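PDB 3L4E: uncharacterized peptidase Lmo0363 from Listeria monocytogenes, which probably acts as a serine-type peptidase of the S51 family, related to peptidase E. Local coordinates for residues T31-A36 with I83-G88; L63-E68 with K98-D103; N89-L94 with P128-I133. One frame throughout, in Å; residues are numbered along the deposited sequence.

Contact 1: residues T31-A36 with I83-G88; sequences TFIPTA and IYVTGG
The rings of Phe32 and Tyr84 lie side by side on one face of the sheet, their planes only 20° apart but slid so far that they barely overlap, and Phe32 CE1 comes within 3.4 Å of Tyr84 CE1. Thr86 CG2 sits at the edge of the tyrosine ring, in its plane, and also reaches Phe32 CZ at 3.5 Å; Phe11 meets the tyrosine ring edge-to-face. With CG anti to the backbone N in both (chi1 -178° and 179°), the two in-register side chains run the same way. Leu53 of helix 44-55 touches both rings. The backbones beneath are neighbouring parallel strands of the central sheet of a three-layer alpha/beta fold. Ile33 N donates to Tyr84 O at 2.7 Å, and on either side of this bond Tyr84 N donates to Thr31 O and Thr86 N to Ile33 O. On the other sheet face, Ile33 CD1 lies 4.1 Å from both Ile83 CG2 and Val85 CG2. Past the strand ends a water bridges the two chains, donating to Ile33 O and Thr86 O and accepting from Ala36 N. Gly87 lies close to Ser120, a charge-relay residue by similarity, and the backbone N of Gly87 donates to Glu119 OE2.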
loop_
_atom_site.group_PDB
_atom_site.type_symbol
_atom_site.label_atom_id
_atom_site.label_comp_id
_atom_site.label_asym_id
_atom_site.label_seq_id
_atom_site.Cartn_x
_atom_site.Cartn_y
_atom_site.Cartn_z
ATOM N N THR A 31 -2.278 11.118 4.946
ATOM C CA THR A 31 -1.149 10.597 5.707
ATOM C C THR A 31 -0.349 9.724 4.750
ATOM O O THR A 31 -0.822 8.667 4.326
ATOM C CB THR A 31 -1.600 9.748 6.917
ATOM O OG1 THR A 31 -2.334 10.569 7.829
ATOM C CG2 THR A 31 -0.397 9.177 7.642
ATOM N N PHE A 32 0.853 10.181 4.414
ATOM C CA PHE A 32 1.689 9.584 3.371
ATOM C C PHE A 32 2.828 8.843 4.060
ATOM O O PHE A 32 3.679 9.467 4.693
ATOM C CB PHE A 32 2.218 10.732 2.489
ATOM C CG PHE A 32 3.064 10.315 1.322
ATOM C CD1 PHE A 32 2.480 9.985 0.110
ATOM C CD2 PHE A 32 4.455 10.335 1.413
ATOM C CE1 PHE A 32 3.268 9.641 -0.996
ATOM C CE2 PHE A 32 5.246 9.983 0.322
ATOM C CZ PHE A 32 4.651 9.639 -0.886
ATOM N N ILE A 33 2.820 7.513 3.949
ATOM C CA ILE A 33 3.768 6.651 4.659
ATOM C C ILE A 33 4.786 6.035 3.694
ATOM O O ILE A 33 4.451 5.129 2.937
ATOM C CB ILE A 33 3.021 5.530 5.413
ATOM C CG1 ILE A 33 2.059 6.138 6.445
ATOM C CG2 ILE A 33 4.015 4.569 6.076
ATOM C CD1 ILE A 33 1.071 5.133 7.017
ATOM N N PRO A 34 6.021 6.561 3.683
ATOM C CA PRO A 34 7.054 6.090 2.754
ATOM C C PRO A 34 8.005 5.070 3.390
ATOM O O PRO A 34 9.041 4.743 2.813
ATOM C CB PRO A 34 7.819 7.376 2.433
ATOM C CG PRO A 34 7.775 8.127 3.737
ATOM C CD PRO A 34 6.431 7.804 4.370
ATOM N N THR A 35 7.644 4.572 4.566
ATOM C CA THR A 35 8.506 3.673 5.343
ATOM C C THR A 35 9.099 2.495 4.561
ATOM O O THR A 35 10.274 2.166 4.723
ATOM C CB THR A 35 7.740 3.147 6.561
ATOM O OG1 THR A 35 7.254 4.268 7.318
ATOM C CG2 THR A 35 8.628 2.264 7.443
ATOM N N ALA A 36 8.298 1.847 3.724
ATOM C CA ALA A 36 8.786 0.684 2.982
ATOM C C ALA A 36 9.985 1.059 2.114
ATOM O O ALA A 36 10.905 0.262 1.903
ATOM C CB ALA A 36 7.668 0.100 2.118
ATOM N N ILE A 83 -5.183 7.529 3.933
ATOM C CA ILE A 83 -3.910 6.911 4.286
ATOM C C ILE A 83 -3.284 6.394 2.994
ATOM O O ILE A 83 -3.950 5.715 2.222
ATOM C CB ILE A 83 -4.110 5.726 5.271
ATOM C CG1 ILE A 83 -4.807 6.196 6.554
ATOM C CG2 ILE A 83 -2.768 5.057 5.608
ATOM C CD1 ILE A 83 -5.410 5.061 7.380
ATOM N N TYR A 84 -2.019 6.729 2.745
ATOM C CA TYR A 84 -1.330 6.293 1.529
ATOM C C TYR A 84 -0.021 5.639 1.931
ATOM O O TYR A 84 0.773 6.231 2.658
ATOM C CB TYR A 84 -1.043 7.506 0.647
ATOM C CG TYR A 84 -0.309 7.251 -0.657
ATOM C CD1 TYR A 84 1.049 6.918 -0.669
ATOM C CD2 TYR A 84 -0.962 7.406 -1.881
ATOM C CE1 TYR A 84 1.733 6.725 -1.867
ATOM C CE2 TYR A 84 -0.298 7.209 -3.078
ATOM C CZ TYR A 84 1.048 6.871 -3.068
ATOM O OH TYR A 84 1.699 6.687 -4.270
ATOM N N VAL A 85 0.208 4.425 1.439
ATOM C CA VAL A 85 1.422 3.684 1.759
ATOM C C VAL A 85 2.201 3.416 0.478
ATOM O O VAL A 85 1.703 2.737 -0.425
ATOM C CB VAL A 85 1.093 2.369 2.489
ATOM C CG1 VAL A 85 2.372 1.557 2.767
ATOM C CG2 VAL A 85 0.340 2.662 3.787
ATOM N N THR A 86 3.420 3.958 0.400
ATOM C CA THR A 86 4.246 3.821 -0.799
ATOM C C THR A 86 4.792 2.407 -0.937
ATOM O O THR A 86 4.812 1.637 0.027
ATOM C CB THR A 86 5.473 4.758 -0.785
ATOM O OG1 THR A 86 6.468 4.220 0.107
ATOM C CG2 THR A 86 5.107 6.188 -0.366
ATOM N N GLY A 87 5.257 2.081 -2.138
ATOM C CA GLY A 87 5.990 0.850 -2.355
ATOM C C GLY A 87 7.311 0.822 -1.605
ATOM O O GLY A 87 7.692 1.788 -0.948
ATOM N N GLY A 88 8.006 -0.305 -1.692
ATOM C CA GLY A 88 9.297 -0.475 -1.055
ATOM C C GLY A 88 9.426 -1.908 -0.582
ATOM O O GLY A 88 8.857 -2.820 -1.192
HETATM O O HOH W 1 5.695 2.533 2.757
#

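Contact 2: residues L63-E68 with K98-D103; sequences LDIATE and KRTGAD
The turn that follows strand 59-62 packs against the junction between helices 90-100 and 102-111, with Ile65 and Ala66 meeting Arg99, Thr100 and Ala102. Ile65 CG2 packs on Thr100, 3.8 Å from its CG2 and close to OG1, the two side chains crossing at about a right angle. The purely apolar contact is that of Ile65 CD1, which approaches Ala102 CB at 4.4 Å. The threonine hydroxyl is turned between its backbone N and carbonyl carbon (chi1 56°), from where it accepts from Ala102 N in an ST turn and also bonds to Glu96 O. Thr100 CG2 lies 3.6 Å above the plane of the Arg99 guanidinium, toward its rim. The arginine chain, bent at chi3 (66°), brings NH2 to 3.1 Å from Ala66 O, but at a poor angle for a hydrogen bond. A water does the joining instead: it accepts from Arg99 NH2 at 2.9 Å and donates to Ile65 O and Glu68 O, while Glu96 forms a salt bridge with the same NH2. On the loop side, Asp64 OD1 is met from above its carboxylate plane by Ala66 N in an Asx turn, and Asp64 O accepts from both Thr67 N and Glu68 N. Gly101, at positive phi, ends the first helix in a Schellman motif, a C-terminal helix cap; here the chain goes straight on into helix 102-111.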
loop_
_atom_site.group_PDB
_atom_site.type_symbol
_atom_site.label_atom_id
_atom_site.label_comp_id
_atom_site.label_asym_id
_atom_site.label_seq_id
_atom_site.Cartn_x
_atom_site.Cartn_y
_atom_site.Cartn_z
ATOM N N LEU A 63 4.432 10.654 7.238
ATOM C CA LEU A 63 4.500 9.928 8.502
ATOM C C LEU A 63 5.396 8.718 8.297
ATOM O O LEU A 63 5.018 7.784 7.590
ATOM C CB LEU A 63 3.102 9.472 8.954
ATOM C CG LEU A 63 3.005 8.584 10.202
ATOM C CD1 LEU A 63 3.441 9.361 11.440
ATOM C CD2 LEU A 63 1.591 8.016 10.392
ATOM N N ASP A 64 6.596 8.746 8.878
ATOM C CA ASP A 64 7.482 7.583 8.827
ATOM C C ASP A 64 7.308 6.777 10.112
ATOM O O ASP A 64 7.779 7.169 11.178
ATOM C CB ASP A 64 8.944 7.997 8.618
ATOM C CG ASP A 64 9.878 6.806 8.384
ATOM O OD1 ASP A 64 9.425 5.641 8.435
ATOM O OD2 ASP A 64 11.079 7.039 8.143
ATOM N N ILE A 65 6.595 5.663 9.994
ATOM C CA ILE A 65 6.351 4.750 11.105
ATOM C C ILE A 65 7.633 4.325 11.807
ATOM O O ILE A 65 7.624 4.037 12.999
ATOM C CB ILE A 65 5.615 3.482 10.616
ATOM C CG1 ILE A 65 4.323 3.868 9.895
ATOM C CG2 ILE A 65 5.361 2.511 11.773
ATOM C CD1 ILE A 65 3.383 4.683 10.734
ATOM N N ALA A 66 8.734 4.286 11.067
ATOM C CA ALA A 66 9.995 3.791 11.610
ATOM C C ALA A 66 10.627 4.738 12.624
ATOM O O ALA A 66 11.424 4.312 13.456
ATOM C CB ALA A 66 10.977 3.489 10.481
ATOM N N THR A 67 10.268 6.019 12.563
ATOM C CA THR A 67 10.974 7.033 13.346
ATOM C C THR A 67 10.108 7.898 14.265
ATOM O O THR A 67 10.623 8.522 15.190
ATOM C CB THR A 67 11.790 7.972 12.432
ATOM O OG1 THR A 67 10.909 8.638 11.519
ATOM C CG2 THR A 67 12.823 7.184 11.649
ATOM N N GLU A 68 8.803 7.944 14.023
ATOM C CA GLU A 68 7.945 8.841 14.796
ATOM C C GLU A 68 7.254 8.176 15.988
ATOM O O GLU A 68 6.963 6.975 15.966
ATOM C CB GLU A 68 6.943 9.543 13.877
ATOM C CG GLU A 68 7.625 10.514 12.919
ATOM C CD GLU A 68 6.655 11.249 12.023
ATOM O OE1 GLU A 68 6.260 10.679 10.986
ATOM O OE2 GLU A 68 6.297 12.400 12.347
ATOM N N LYS A 98 4.035 -3.434 12.802
ATOM C CA LYS A 98 3.807 -4.285 13.969
ATOM C C LYS A 98 4.535 -3.775 15.218
ATOM O O LYS A 98 3.968 -3.774 16.321
ATOM C CB LYS A 98 4.206 -5.735 13.686
ATOM C CG LYS A 98 3.322 -6.446 12.688
ATOM C CD LYS A 98 3.658 -7.933 12.653
ATOM C CE LYS A 98 2.731 -8.698 11.723
ATOM N NZ LYS A 98 2.983 -10.167 11.795
ATOM N N ARG A 99 5.785 -3.346 15.052
ATOM C CA ARG A 99 6.590 -2.875 16.178
ATOM C C ARG A 99 5.916 -1.742 16.941
ATOM O O ARG A 99 6.021 -1.650 18.166
ATOM C CB ARG A 99 7.974 -2.404 15.718
ATOM C CG ARG A 99 8.749 -1.717 16.842
ATOM C CD ARG A 99 10.087 -1.136 16.409
ATOM N NE ARG A 99 9.976 -0.030 15.460
ATOM C CZ ARG A 99 9.788 1.247 15.792
ATOM N NH1 ARG A 99 9.654 1.605 17.061
ATOM N NH2 ARG A 99 9.715 2.171 14.845
ATOM N N THR A 100 5.238 -0.869 16.206
ATOM C CA THR A 100 4.616 0.306 16.801
ATOM C C THR A 100 3.180 0.052 17.197
ATOM O O THR A 100 2.577 0.857 17.892
ATOM C CB THR A 100 4.620 1.483 15.819
ATOM O OG1 THR A 100 3.968 1.090 14.603
ATOM C CG2 THR A 100 6.042 1.908 15.514
ATOM N N GLY A 101 2.625 -1.059 16.731
ATOM C CA GLY A 101 1.214 -1.333 16.930
ATOM C C GLY A 101 0.349 -0.492 16.000
ATOM O O GLY A 101 -0.859 -0.373 16.209
ATOM N N ALA A 102 0.962 0.087 14.967
ATOM C CA ALA A 102 0.235 0.952 14.034
ATOM C C ALA A 102 -0.603 0.162 13.033
ATOM O O ALA A 102 -1.537 0.693 12.436
ATOM C CB ALA A 102 1.199 1.882 13.310
ATOM N N ASP A 103 -0.276 -1.109 12.841
ATOM C CA ASP A 103 -1.123 -1.954 12.017
ATOM C C ASP A 103 -2.552 -1.889 12.550
ATOM O O ASP A 103 -3.510 -1.774 11.783
ATOM C CB ASP A 103 -0.597 -3.397 11.955
ATOM C CG ASP A 103 -0.496 -4.069 13.329
ATOM O OD1 ASP A 103 -0.324 -3.384 14.356
ATOM O OD2 ASP A 103 -0.579 -5.313 13.374
HETATM O O HOH W 2 8.570 4.752 15.655
#

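Contact 3: residues N89-L94 with P128-I133; sequences NTFFLL and PNIAYI. With SO4 (sulfate ion), chain C.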
loop_
_atom_site.group_PDB
_atom_site.type_symbol
_atom_site.label_atom_id
_atom_site.label_comp_id
_atom_site.label_asym_id
_atom_site.label_seq_id
_atom_site.Cartn_x
_atom_site.Cartn_y
_atom_site.Cartn_z
ATOM N N ASN A 89 10.167 -2.119 0.501
ATOM C CA ASN A 89 10.326 -3.461 1.042
ATOM C C ASN A 89 9.146 -3.813 1.943
ATOM O O ASN A 89 8.958 -3.201 3.006
ATOM C CB ASN A 89 11.646 -3.587 1.797
ATOM C CG ASN A 89 11.921 -5.004 2.228
ATOM O OD1 ASN A 89 11.267 -5.521 3.136
ATOM N ND2 ASN A 89 12.886 -5.647 1.576
ATOM N N THR A 90 8.350 -4.795 1.516
ATOM C CA THR A 90 7.138 -5.150 2.251
ATOM C C THR A 90 7.446 -5.649 3.657
ATOM O O THR A 90 6.694 -5.379 4.589
ATOM C CB THR A 90 6.294 -6.225 1.522
ATOM O OG1 THR A 90 6.115 -5.854 0.157
ATOM C CG2 THR A 90 4.912 -6.388 2.180
ATOM N N PHE A 91 8.543 -6.388 3.814
ATOM C CA PHE A 91 8.876 -6.941 5.125
ATOM C C PHE A 91 9.261 -5.849 6.121
ATOM O O PHE A 91 8.818 -5.863 7.264
ATOM C CB PHE A 91 9.946 -8.026 5.008
ATOM C CG PHE A 91 9.494 -9.200 4.202
ATOM C CD1 PHE A 91 8.824 -10.254 4.801
ATOM C CD2 PHE A 91 9.708 -9.238 2.830
ATOM C CE1 PHE A 91 8.385 -11.327 4.049
ATOM C CE2 PHE A 91 9.276 -10.309 2.076
ATOM C CZ PHE A 91 8.613 -11.351 2.683
ATOM N N PHE A 92 10.055 -4.885 5.679
ATOM C CA PHE A 92 10.413 -3.780 6.563
ATOM C C PHE A 92 9.178 -2.972 6.954
ATOM O O PHE A 92 9.004 -2.609 8.125
ATOM C CB PHE A 92 11.456 -2.872 5.923
ATOM C CG PHE A 92 11.915 -1.777 6.828
ATOM C CD1 PHE A 92 12.710 -2.064 7.931
ATOM C CD2 PHE A 92 11.527 -0.467 6.606
ATOM C CE1 PHE A 92 13.123 -1.062 8.784
ATOM C CE2 PHE A 92 11.936 0.540 7.450
ATOM C CZ PHE A 92 12.733 0.246 8.545
ATOM N N LEU A 93 8.318 -2.703 5.975
ATOM C CA LEU A 93 7.052 -2.021 6.230
ATOM C C LEU A 93 6.218 -2.735 7.298
ATOM O O LEU A 93 5.786 -2.123 8.283
ATOM C CB LEU A 93 6.259 -1.880 4.931
ATOM C CG LEU A 93 4.832 -1.331 5.023
ATOM C CD1 LEU A 93 4.796 0.103 5.539
ATOM C CD2 LEU A 93 4.150 -1.445 3.658
ATOM N N LEU A 94 5.980 -4.028 7.112
ATOM C CA LEU A 94 5.158 -4.776 8.062
ATOM C C LEU A 94 5.831 -4.819 9.432
ATOM O O LEU A 94 5.177 -4.687 10.466
ATOM C CB LEU A 94 4.899 -6.195 7.555
ATOM C CG LEU A 94 3.950 -7.040 8.408
ATOM C CD1 LEU A 94 2.602 -6.357 8.556
ATOM C CD2 LEU A 94 3.794 -8.450 7.811
ATOM N N PRO A 128 -3.590 -11.689 3.775
ATOM C CA PRO A 128 -3.475 -12.394 5.060
ATOM C C PRO A 128 -2.029 -12.576 5.521
ATOM O O PRO A 128 -1.774 -12.566 6.720
ATOM C CB PRO A 128 -4.101 -13.762 4.762
ATOM C CG PRO A 128 -5.015 -13.514 3.587
ATOM C CD PRO A 128 -4.308 -12.485 2.762
ATOM N N ASN A 129 -1.098 -12.746 4.589
ATOM C CA ASN A 129 0.275 -13.122 4.933
ATOM C C ASN A 129 1.204 -12.811 3.764
ATOM O O ASN A 129 0.892 -13.142 2.618
ATOM C CB ASN A 129 0.328 -14.615 5.305
ATOM C CG ASN A 129 1.740 -15.113 5.558
ATOM O OD1 ASN A 129 2.518 -15.301 4.623
ATOM N ND2 ASN A 129 2.073 -15.344 6.826
ATOM N N ILE A 130 2.335 -12.170 4.040
ATOM C CA ILE A 130 3.181 -11.655 2.962
ATOM C C ILE A 130 4.337 -12.572 2.557
ATOM O O ILE A 130 5.217 -12.161 1.806
ATOM C CB ILE A 130 3.737 -10.248 3.282
ATOM C CG1 ILE A 130 4.692 -10.297 4.486
ATOM C CG2 ILE A 130 2.597 -9.289 3.557
ATOM C CD1 ILE A 130 5.451 -8.994 4.719
ATOM N N ALA A 131 4.338 -13.808 3.041
ATOM C CA ALA A 131 5.421 -14.724 2.707
ATOM C C ALA A 131 5.623 -14.843 1.198
ATOM O O ALA A 131 6.754 -14.943 0.725
ATOM C CB ALA A 131 5.186 -16.101 3.336
ATOM N N TYR A 132 4.527 -14.806 0.445
ATOM C CA TYR A 132 4.578 -15.008 -1.000
ATOM C C TYR A 132 5.402 -13.955 -1.745
ATOM O O TYR A 132 5.783 -14.167 -2.899
ATOM C CB TYR A 132 3.163 -15.071 -1.586
ATOM C CG TYR A 132 2.406 -13.748 -1.573
ATOM C CD1 TYR A 132 2.348 -12.941 -2.704
ATOM C CD2 TYR A 132 1.737 -13.319 -0.434
ATOM C CE1 TYR A 132 1.650 -11.740 -2.697
ATOM C CE2 TYR A 132 1.040 -12.127 -0.411
ATOM C CZ TYR A 132 0.996 -11.338 -1.548
ATOM O OH TYR A 132 0.290 -10.155 -1.520
ATOM N N ILE A 133 5.673 -12.824 -1.095
ATOM C CA ILE A 133 6.378 -11.735 -1.763
ATOM C C ILE A 133 7.899 -11.794 -1.556
ATOM O O ILE A 133 8.630 -10.942 -2.060
ATOM C CB ILE A 133 5.802 -10.341 -1.349
ATOM C CG1 ILE A 133 5.873 -9.340 -2.510
ATOM C CG2 ILE A 133 6.491 -9.794 -0.108
ATOM C CD1 ILE A 133 5.002 -9.709 -3.688
HETATM S S SO4 C . 15.043 -5.408 -1.611
HETATM O O1 SO4 C . 15.965 -5.675 -0.512
HETATM O O2 SO4 C . 15.639 -4.448 -2.533
HETATM O O3 SO4 C . 14.770 -6.657 -2.309
HETATM O O4 SO4 C . 13.792 -4.865 -1.080
#
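Asn89 ND2 donates to two acceptors, a sulfate oxygen, O4, at 2.9 Å and Ser138 O, while OD1 of the same amide accepts from Phe92 N at 2.9 Å and so caps the first turn of helix 90-100. The sulfate, probably from the crystallisation liquor, is held further by Ser138 N. Across the contact no hydrogen bond forms. Ile130 CD1 instead packs among Thr90, Phe91 and Leu94. It stands over one face of the Phe91 ring in a CH-pi contact, 4.0 Å from the centroid. It also meets Leu94 CD2 at 3.5 Å and touches Thr90 CG2. The chi1 of 65° places CG1 of Ile130 between its backbone N and carbonyl carbon, which sets CD1 against the helix side chains. Ile133 CG2 approaches Phe91 CE2 obliquely at 3.6 Å, and Tyr148 packs edge-to-face on the same ring. In the loop, Ala131 N donates to Asn129 OD1 in an Asx turn. Thr90 OG1 is hydrogen-bonded to Asp137 OD2. The Thr90 side chain lies about 7 Å from that of Ser120, and that of Ile133 about 7 Å from that of His161, both charge-relay residues by similarity. The loop thus meets the helix start through apolar packing, while the polar groups find partners within their own segment or elsewhere.

Overall arrangement
From the N terminus, strand 29-33 and the turn after it supply 31-36, the first half of contact 1; the chain then passes through helix 44-55 and strand 59-62 to 63-68, whose partner comes later. Contact 1 closes first, when strand 82-85 returns beside strand 29-33. Helix 90-100 follows directly and opens contact 3 at its start, then closes contact 2 at its end, so contact 2 crosses both others; contact 3 closes last, at 128-133. Asp64 and Thr35 link contacts 1 and 2, and Ala36 O with Asn89 N links contacts 1 and 3. They join parallel strands 29-33 and 82-85, the loop after strand 59-62, helix 90-100, the start of 102-111 and the loop after helix 121-124.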